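Local coordinates for EreC (Klebsiella pneumoniae, PDB 6XCQ), which probably hydrolyses the lactone ester of erythromycin and related macrolides, as an erythromycin esterase linked to macrolide resistance, at residues N159-R164 with L259-I264; H190-I195 with E216-G221. The protein carries 1 engineered substitution. All coordinates share one frame; numbering follows the deposited sequence.

Interaction 1 of 2, residues N159-R164 with L259-I264; sequences NTLNPR and LETLRI
Leu161 packs against Thr261 and Leu262 in a small, buried, apolar loop-to-helix contact beside the edge of the mixed β sheet in this α/β esterase fold. Its loop leaves the outermost strand, 151-154, and runs into helix 164-177, where the chain begins a long helical excursion before rejoining the sheet at strand 301-304; helix 244-267 belongs to that excursion. Leu161 carries the loop side of the contact from a left-handed backbone conformation (phi 51°), and its CB points at the helix. The side chains of Leu161 and Leu262 run antiparallel, one alongside the other, which brings CB of Leu161 within 3.7 Å of CD2 of Leu262 while CD1 of Leu161 lies 3.9 Å from that same CD2. The other neighbour is met crosswise: CD1 of Leu161 comes to 3.7 Å from CG2 of Thr261, about at right angles. Thr261 holds its methyl anti to the backbone N, and its hydroxyl is engaged by Tyr257 O one turn back, leaving CG2 for the leucine. Ala200 and Ser203 of helix 200-208 add to the surroundings, touching Leu161 and Leu262 respectively. The loop is also braced from within. Thr160 OG1 accepts from Asn162 N (3.1 Å) in an ST turn, and Asn162 OD1 takes the N-H of Arg164 in a capping bond, with the donor well above the carbonyl plane. One polar atom fares less well: Leu161 O is buried with no hydrogen-bond partner in the model, and across the contact it faces the methyl CD1 of Leu262 at 3.8 Å.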
ATOM      1  N   ASN A 159       0.523  -6.286   6.971  1.00 23.95           N
ATOM      2  CA  ASN A 159      -0.828  -6.341   6.412  1.00 20.26           C
ATOM      3  C   ASN A 159      -1.658  -7.463   7.030  1.00 25.54           C
ATOM      4  O   ASN A 159      -2.837  -7.623   6.682  1.00 23.82           O
ATOM      5  CB  ASN A 159      -0.781  -6.441   4.882  1.00 15.98           C
ATOM      6  CG  ASN A 159       0.004  -7.631   4.376  1.00 16.05           C
ATOM      7  OD1 ASN A 159       0.033  -8.690   4.992  1.00 16.11           O
ATOM      8  ND2 ASN A 159       0.626  -7.465   3.210  1.00 21.71           N
ATOM      9  N   THR A 160      -1.067  -8.216   7.956  1.00 19.10           N
ATOM     10  CA  THR A 160      -1.767  -9.149   8.828  1.00 18.55           C
ATOM     11  C   THR A 160      -2.277  -8.500  10.101  1.00 20.91           C
ATOM     12  O   THR A 160      -3.077  -9.125  10.809  1.00 19.19           O
ATOM     13  CB  THR A 160      -0.832 -10.291   9.237  1.00 23.87           C
ATOM     14  OG1 THR A 160       0.334  -9.721   9.842  1.00 22.23           O
ATOM     15  CG2 THR A 160      -0.416 -11.131   8.033  1.00 27.84           C
ATOM     16  N   LEU A 161      -1.810  -7.277  10.417  1.00 22.22           N
ATOM     17  CA  LEU A 161      -1.972  -6.653  11.741  1.00 18.23           C
ATOM     18  C   LEU A 161      -1.519  -7.593  12.863  1.00 15.89           C
ATOM     19  O   LEU A 161      -1.988  -7.516  13.996  1.00 18.76           O
ATOM     20  CB  LEU A 161      -3.410  -6.160  11.979  1.00 15.02           C
ATOM     21  CG  LEU A 161      -3.943  -5.159  10.938  1.00 18.62           C
ATOM     22  CD1 LEU A 161      -5.357  -4.637  11.288  1.00 15.92           C
ATOM     23  CD2 LEU A 161      -2.973  -3.994  10.755  1.00 19.89           C
ATOM     24  N   ASN A 162      -0.561  -8.468  12.570  1.00 16.41           N
ATOM     25  CA  ASN A 162       0.011  -9.313  13.607  1.00 22.66           C
ATOM     26  C   ASN A 162       1.313  -8.671  14.072  1.00 15.64           C
ATOM     27  O   ASN A 162       2.264  -8.592  13.279  1.00 17.44           O
ATOM     28  CB  ASN A 162       0.268 -10.718  13.067  1.00 20.27           C
ATOM     29  CG  ASN A 162       0.947 -11.631  14.082  1.00 25.73           C
ATOM     30  OD1 ASN A 162       1.330 -11.211  15.185  1.00 26.93           O
ATOM     31  ND2 ASN A 162       1.098 -12.896  13.707  1.00 23.52           N
ATOM     32  N   PRO A 163       1.408  -8.205  15.319  1.00 17.14           N
ATOM     33  CA  PRO A 163       2.626  -7.509  15.779  1.00 17.96           C
ATOM     34  C   PRO A 163       3.791  -8.411  16.146  1.00 22.64           C
ATOM     35  O   PRO A 163       4.819  -7.897  16.611  1.00 19.78           O
ATOM     36  CB  PRO A 163       2.134  -6.755  17.021  1.00 17.39           C
ATOM     37  CG  PRO A 163       1.075  -7.651  17.585  1.00 24.77           C
ATOM     38  CD  PRO A 163       0.368  -8.251  16.361  1.00 22.79           C
ATOM     39  N   ARG A 164       3.675  -9.727  15.945  1.00 22.15           N
ATOM     40  CA  ARG A 164       4.704 -10.649  16.412  1.00 26.69           C
ATOM     41  C   ARG A 164       6.081 -10.308  15.847  1.00 23.43           C
ATOM     42  O   ARG A 164       7.050 -10.194  16.601  1.00 24.31           O
ATOM     43  CB  ARG A 164       4.335 -12.087  16.053  1.00 21.79           C
ATOM     44  CG  ARG A 164       5.300 -13.102  16.667  1.00 34.65           C
ATOM     45  CD  ARG A 164       5.287 -14.433  15.930  1.00 51.82           C
ATOM     46  NE  ARG A 164       5.787 -14.323  14.559  1.00 58.80           N
ATOM     47  CZ  ARG A 164       5.041 -14.529  13.477  1.00 57.24           C
ATOM     48  NH1 ARG A 164       5.573 -14.412  12.267  1.00 58.78           N
ATOM     49  NH2 ARG A 164       3.762 -14.851  13.607  1.00 58.38           N
ATOM     50  N   LEU A 259      -1.821  -1.734  16.991  1.00 17.87           N
ATOM     51  CA  LEU A 259      -2.826  -1.870  18.044  1.00 14.86           C
ATOM     52  C   LEU A 259      -3.994  -0.901  17.839  1.00 18.09           C
ATOM     53  O   LEU A 259      -5.164  -1.273  18.018  1.00 20.01           O
ATOM     54  CB  LEU A 259      -2.174  -1.659  19.420  1.00 15.92           C
ATOM     55  CG  LEU A 259      -1.048  -2.628  19.827  1.00 19.62           C
ATOM     56  CD1 LEU A 259      -0.734  -2.560  21.339  1.00 15.39           C
ATOM     57  CD2 LEU A 259      -1.370  -4.072  19.409  1.00 17.85           C
ATOM     58  N   GLU A 260      -3.707   0.349  17.470  1.00 16.83           N
ATOM     59  CA  GLU A 260      -4.801   1.299  17.273  1.00 14.90           C
ATOM     60  C   GLU A 260      -5.655   0.895  16.071  1.00 19.07           C
ATOM     61  O   GLU A 260      -6.887   1.002  16.109  1.00 15.98           O
ATOM     62  CB  GLU A 260      -4.243   2.714  17.113  1.00 22.30           C
ATOM     63  CG  GLU A 260      -5.277   3.776  16.709  1.00 16.72           C
ATOM     64  CD  GLU A 260      -6.411   3.959  17.716  1.00 28.24           C
ATOM     65  OE1 GLU A 260      -6.374   3.373  18.823  1.00 28.81           O
ATOM     66  OE2 GLU A 260      -7.355   4.710  17.389  1.00 27.04           O
ATOM     67  N   THR A 261      -5.022   0.371  15.023  1.00 20.35           N
ATOM     68  CA  THR A 261      -5.774  -0.071  13.851  1.00 19.12           C
ATOM     69  C   THR A 261      -6.616  -1.306  14.171  1.00 22.27           C
ATOM     70  O   THR A 261      -7.746  -1.430  13.683  1.00 23.30           O
ATOM     71  CB  THR A 261      -4.810  -0.317  12.690  1.00 15.28           C
ATOM     72  OG1 THR A 261      -4.257   0.934  12.294  1.00 15.90           O
ATOM     73  CG2 THR A 261      -5.543  -0.925  11.466  1.00 26.14           C
ATOM     74  N   LEU A 262      -6.108  -2.201  15.030  1.00 17.41           N
ATOM     75  CA  LEU A 262      -6.913  -3.330  15.499  1.00 21.80           C
ATOM     76  C   LEU A 262      -8.144  -2.852  16.266  1.00 24.91           C
ATOM     77  O   LEU A 262      -9.258  -3.341  16.049  1.00 27.65           O
ATOM     78  CB  LEU A 262      -6.066  -4.248  16.370  1.00 16.60           C
ATOM     79  CG  LEU A 262      -5.023  -5.094  15.653  1.00 16.06           C
ATOM     80  CD1 LEU A 262      -4.031  -5.678  16.668  1.00 20.09           C
ATOM     81  CD2 LEU A 262      -5.702  -6.197  14.836  1.00 26.30           C
ATOM     82  N   ARG A 263      -7.955  -1.894  17.173  1.00 23.84           N
ATOM     83  CA  ARG A 263      -9.081  -1.312  17.898  1.00 16.86           C
ATOM     84  C   ARG A 263     -10.085  -0.687  16.943  1.00 27.08           C
ATOM     85  O   ARG A 263     -11.299  -0.864  17.106  1.00 26.84           O
ATOM     86  CB  ARG A 263      -8.581  -0.267  18.896  1.00 24.82           C
ATOM     87  CG  ARG A 263      -9.682   0.361  19.760  1.00 25.37           C
ATOM     88  CD  ARG A 263      -9.231   1.688  20.406  1.00 25.12           C
ATOM     89  NE  ARG A 263      -9.083   2.760  19.414  1.00 25.63           N
ATOM     90  CZ  ARG A 263     -10.101   3.419  18.870  1.00 26.27           C
ATOM     91  NH1 ARG A 263     -11.348   3.136  19.231  1.00 27.00           N
ATOM     92  NH2 ARG A 263      -9.877   4.371  17.981  1.00 27.60           N
ATOM     93  N   ILE A 264      -9.601   0.047  15.941  1.00 18.34           N
ATOM     94  CA  ILE A 264     -10.508   0.680  14.990  1.00 25.88           C
ATOM     95  C   ILE A 264     -11.221  -0.374  14.145  1.00 30.15           C
ATOM     96  O   ILE A 264     -12.440  -0.319  13.969  1.00 26.08           O
ATOM     97  CB  ILE A 264      -9.745   1.687  14.113  1.00 23.27           C
ATOM     98  CG1 ILE A 264      -9.274   2.875  14.959  1.00 15.80           C
ATOM     99  CG2 ILE A 264     -10.637   2.182  12.977  1.00 22.66           C
ATOM    100  CD1 ILE A 264      -8.166   3.666  14.279  1.00 18.71           C
TER

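Interaction 2 of 2, residues H190-I195 with E216-G221; sequences HLLASI and EKAISG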
ATOM      1  N   HIS A 190       4.089 -11.429  25.202  1.00 37.76           N
ATOM      2  CA  HIS A 190       3.138 -12.393  25.736  1.00 44.80           C
ATOM      3  C   HIS A 190       1.725 -11.834  25.711  1.00 34.41           C
ATOM      4  O   HIS A 190       0.787 -12.533  25.310  1.00 36.35           O
ATOM      5  CB  HIS A 190       3.532 -12.792  27.158  1.00 41.88           C
ATOM      6  CG  HIS A 190       4.711 -13.710  27.214  1.00 56.87           C
ATOM      7  ND1 HIS A 190       5.954 -13.304  27.651  1.00 54.66           N
ATOM      8  CD2 HIS A 190       4.842 -15.013  26.867  1.00 65.59           C
ATOM      9  CE1 HIS A 190       6.797 -14.318  27.582  1.00 59.22           C
ATOM     10  NE2 HIS A 190       6.147 -15.366  27.110  1.00 71.23           N
ATOM     11  N   LEU A 191       1.560 -10.571  26.117  1.00 28.13           N
ATOM     12  CA  LEU A 191       0.234  -9.968  26.143  1.00 28.42           C
ATOM     13  C   LEU A 191      -0.444 -10.026  24.781  1.00 23.80           C
ATOM     14  O   LEU A 191      -1.677 -10.101  24.708  1.00 27.29           O
ATOM     15  CB  LEU A 191       0.325  -8.521  26.615  1.00 32.87           C
ATOM     16  CG  LEU A 191      -0.146  -8.207  28.027  1.00 39.36           C
ATOM     17  CD1 LEU A 191       0.347  -6.833  28.422  1.00 43.40           C
ATOM     18  CD2 LEU A 191      -1.662  -8.266  28.068  1.00 44.22           C
ATOM     19  N   LEU A 192       0.332 -10.012  23.698  1.00 23.75           N
ATOM     20  CA  LEU A 192      -0.223  -9.912  22.351  1.00 33.46           C
ATOM     21  C   LEU A 192      -0.022 -11.180  21.528  1.00 27.60           C
ATOM     22  O   LEU A 192      -0.139 -11.137  20.298  1.00 31.02           O
ATOM     23  CB  LEU A 192       0.393  -8.722  21.620  1.00 18.64           C
ATOM     24  CG  LEU A 192       0.226  -7.367  22.290  1.00 17.59           C
ATOM     25  CD1 LEU A 192       1.272  -6.421  21.727  1.00 23.72           C
ATOM     26  CD2 LEU A 192      -1.162  -6.837  22.045  1.00 19.87           C
ATOM     27  N   ALA A 193       0.277 -12.307  22.177  1.00 34.54           N
ATOM     28  CA  ALA A 193       0.604 -13.514  21.423  1.00 32.61           C
ATOM     29  C   ALA A 193      -0.604 -14.063  20.674  1.00 41.94           C
ATOM     30  O   ALA A 193      -0.444 -14.685  19.618  1.00 38.59           O
ATOM     31  CB  ALA A 193       1.184 -14.576  22.354  1.00 40.09           C
ATOM     32  N   SER A 194      -1.814 -13.826  21.184  1.00 29.94           N
ATOM     33  CA  SER A 194      -3.019 -14.328  20.538  1.00 32.65           C
ATOM     34  C   SER A 194      -3.382 -13.570  19.271  1.00 38.70           C
ATOM     35  O   SER A 194      -4.321 -13.975  18.580  1.00 37.01           O
ATOM     36  CB  SER A 194      -4.199 -14.267  21.504  1.00 24.13           C
ATOM     37  OG  SER A 194      -4.705 -12.953  21.579  1.00 31.23           O
ATOM     38  N   ILE A 195      -2.696 -12.474  18.956  1.00 34.16           N
ATOM     39  CA  ILE A 195      -2.950 -11.735  17.718  1.00 27.15           C
ATOM     40  C   ILE A 195      -2.089 -12.400  16.648  1.00 31.93           C
ATOM     41  O   ILE A 195      -0.941 -12.020  16.423  1.00 39.55           O
ATOM     42  CB  ILE A 195      -2.648 -10.244  17.866  1.00 22.57           C
ATOM     43  CG1 ILE A 195      -3.187  -9.699  19.191  1.00 21.97           C
ATOM     44  CG2 ILE A 195      -3.217  -9.464  16.686  1.00 23.64           C
ATOM     45  CD1 ILE A 195      -4.663  -9.851  19.356  1.00 30.42           C
ATOM     46  N   GLU A 216      -5.770  -2.271  26.947  1.00 21.31           N
ATOM     47  CA  GLU A 216      -5.278  -0.976  27.382  1.00 24.03           C
ATOM     48  C   GLU A 216      -3.919  -1.091  28.053  1.00 26.27           C
ATOM     49  O   GLU A 216      -3.079  -0.200  27.890  1.00 23.70           O
ATOM     50  CB  GLU A 216      -6.308  -0.324  28.295  1.00 24.04           C
ATOM     51  CG  GLU A 216      -7.442   0.239  27.469  1.00 36.66           C
ATOM     52  CD  GLU A 216      -8.653   0.636  28.276  1.00 40.29           C
ATOM     53  OE1 GLU A 216      -8.703   0.326  29.485  1.00 42.92           O
ATOM     54  OE2 GLU A 216      -9.563   1.259  27.684  1.00 44.98           O
ATOM     55  N   LYS A 217      -3.678  -2.183  28.785  1.00 24.26           N
ATOM     56  CA  LYS A 217      -2.347  -2.430  29.315  1.00 29.55           C
ATOM     57  C   LYS A 217      -1.319  -2.549  28.195  1.00 26.24           C
ATOM     58  O   LYS A 217      -0.184  -2.082  28.336  1.00 18.91           O
ATOM     59  CB  LYS A 217      -2.347  -3.689  30.179  1.00 24.94           C
ATOM     60  CG  LYS A 217      -0.971  -4.052  30.717  1.00 27.68           C
ATOM     61  CD  LYS A 217      -1.017  -5.331  31.532  1.00 30.23           C
ATOM     62  CE  LYS A 217      -1.744  -5.098  32.849  1.00 35.79           C
ATOM     63  NZ  LYS A 217      -0.994  -4.149  33.722  1.00 56.21           N
ATOM     64  N   ALA A 218      -1.688  -3.179  27.071  1.00 18.86           N
ATOM     65  CA  ALA A 218      -0.725  -3.299  25.980  1.00 21.03           C
ATOM     66  C   ALA A 218      -0.519  -1.960  25.285  1.00 20.15           C
ATOM     67  O   ALA A 218       0.615  -1.584  24.965  1.00 19.12           O
ATOM     68  CB  ALA A 218      -1.183  -4.362  24.979  1.00 18.68           C
ATOM     69  N   ILE A 219      -1.603  -1.228  25.042  1.00 16.84           N
ATOM     70  CA  ILE A 219      -1.494   0.092  24.427  1.00 21.65           C
ATOM     71  C   ILE A 219      -0.651   1.013  25.304  1.00 21.63           C
ATOM     72  O   ILE A 219       0.252   1.710  24.823  1.00 19.54           O
ATOM     73  CB  ILE A 219      -2.898   0.672  24.173  1.00 19.42           C
ATOM     74  CG1 ILE A 219      -3.593  -0.083  23.035  1.00 25.95           C
ATOM     75  CG2 ILE A 219      -2.845   2.166  23.874  1.00 18.07           C
ATOM     76  CD1 ILE A 219      -5.093   0.208  22.971  1.00 22.21           C
ATOM     77  N   SER A 220      -0.939   1.032  26.604  0.54 16.60           N
ATOM     78  CA  SER A 220      -0.146   1.855  27.510  0.54 21.57           C
ATOM     79  C   SER A 220       1.306   1.391  27.546  0.54 17.87           C
ATOM     80  O   SER A 220       2.227   2.213  27.643  0.54 21.18           O
ATOM     81  CB  SER A 220      -0.760   1.830  28.909  0.54 22.91           C
ATOM     82  OG  SER A 220      -2.090   2.325  28.881  0.54 24.56           O
ATOM     83  N   GLY A 221       1.529   0.076  27.467  1.00 16.33           N
ATOM     84  CA  GLY A 221       2.887  -0.441  27.475  1.00 17.85           C
ATOM     85  C   GLY A 221       3.692   0.046  26.287  1.00 20.87           C
ATOM     86  O   GLY A 221       4.872   0.381  26.418  1.00 18.26           O
TER
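Leu191 and Lys217 meet crosswise, the leucine lying at about a right angle to the aliphatic part of the lysine. One branch does the touching: CD1 of Leu191 sits 3.7 Å from CD of Lys217 and 3.8 Å from its CG. The first two torsions of Lys217 are extended, carrying CG and CD across the leucine's CD1; the chain then bends at chi3 (-71°) and chi4, taking the ammonium group away from the contact. Leu191 makes this contact with chi1 at -106°, well off a staggered position, and it is in this setting that its CD1 reaches the CG-CD part of the lysine. This is the packing of a helix end on a helix flank: helix 182-191 finishes here, Leu192 leaves helical geometry, and a type I β turn from Leu192 to Ile195 follows, while helix 212-231 runs on past it. Deeper in, CB of Ala218 is directed toward 190-195, and CD2 of Leu192 meets it at 3.8 Å, methyl against methyl. Leu259 of helix 244-267 touches both of these residues. A polar tie joins the same two helices nearby, a hydrogen bond between Gly221 O and NE2 of His184 on helix 182-191.

How the interactions relate
Both contacts are apolar and small, but interaction 1 is wholly buried, about 15 Å from the chain centre to its own centre, whereas interaction 2 lies farther out, at about 26 Å, and includes the exposed Lys217. Interaction 1 joins a helix of the excursion to the loop after the sheet's edge strand; interaction 2, formed by residues within that excursion, joins two of its helices. They share no segment yet meet directly: CD2 of Leu259 is 3.8 Å from CD2 of Leu192, and CD of Pro163 is 3.8 Å from CG2 of Ile195. Trp207 of helix 200-208 touches Leu259 and Leu262 as well as Leu192, Ile195 and Ile219, continuing the same apolar layer between the two.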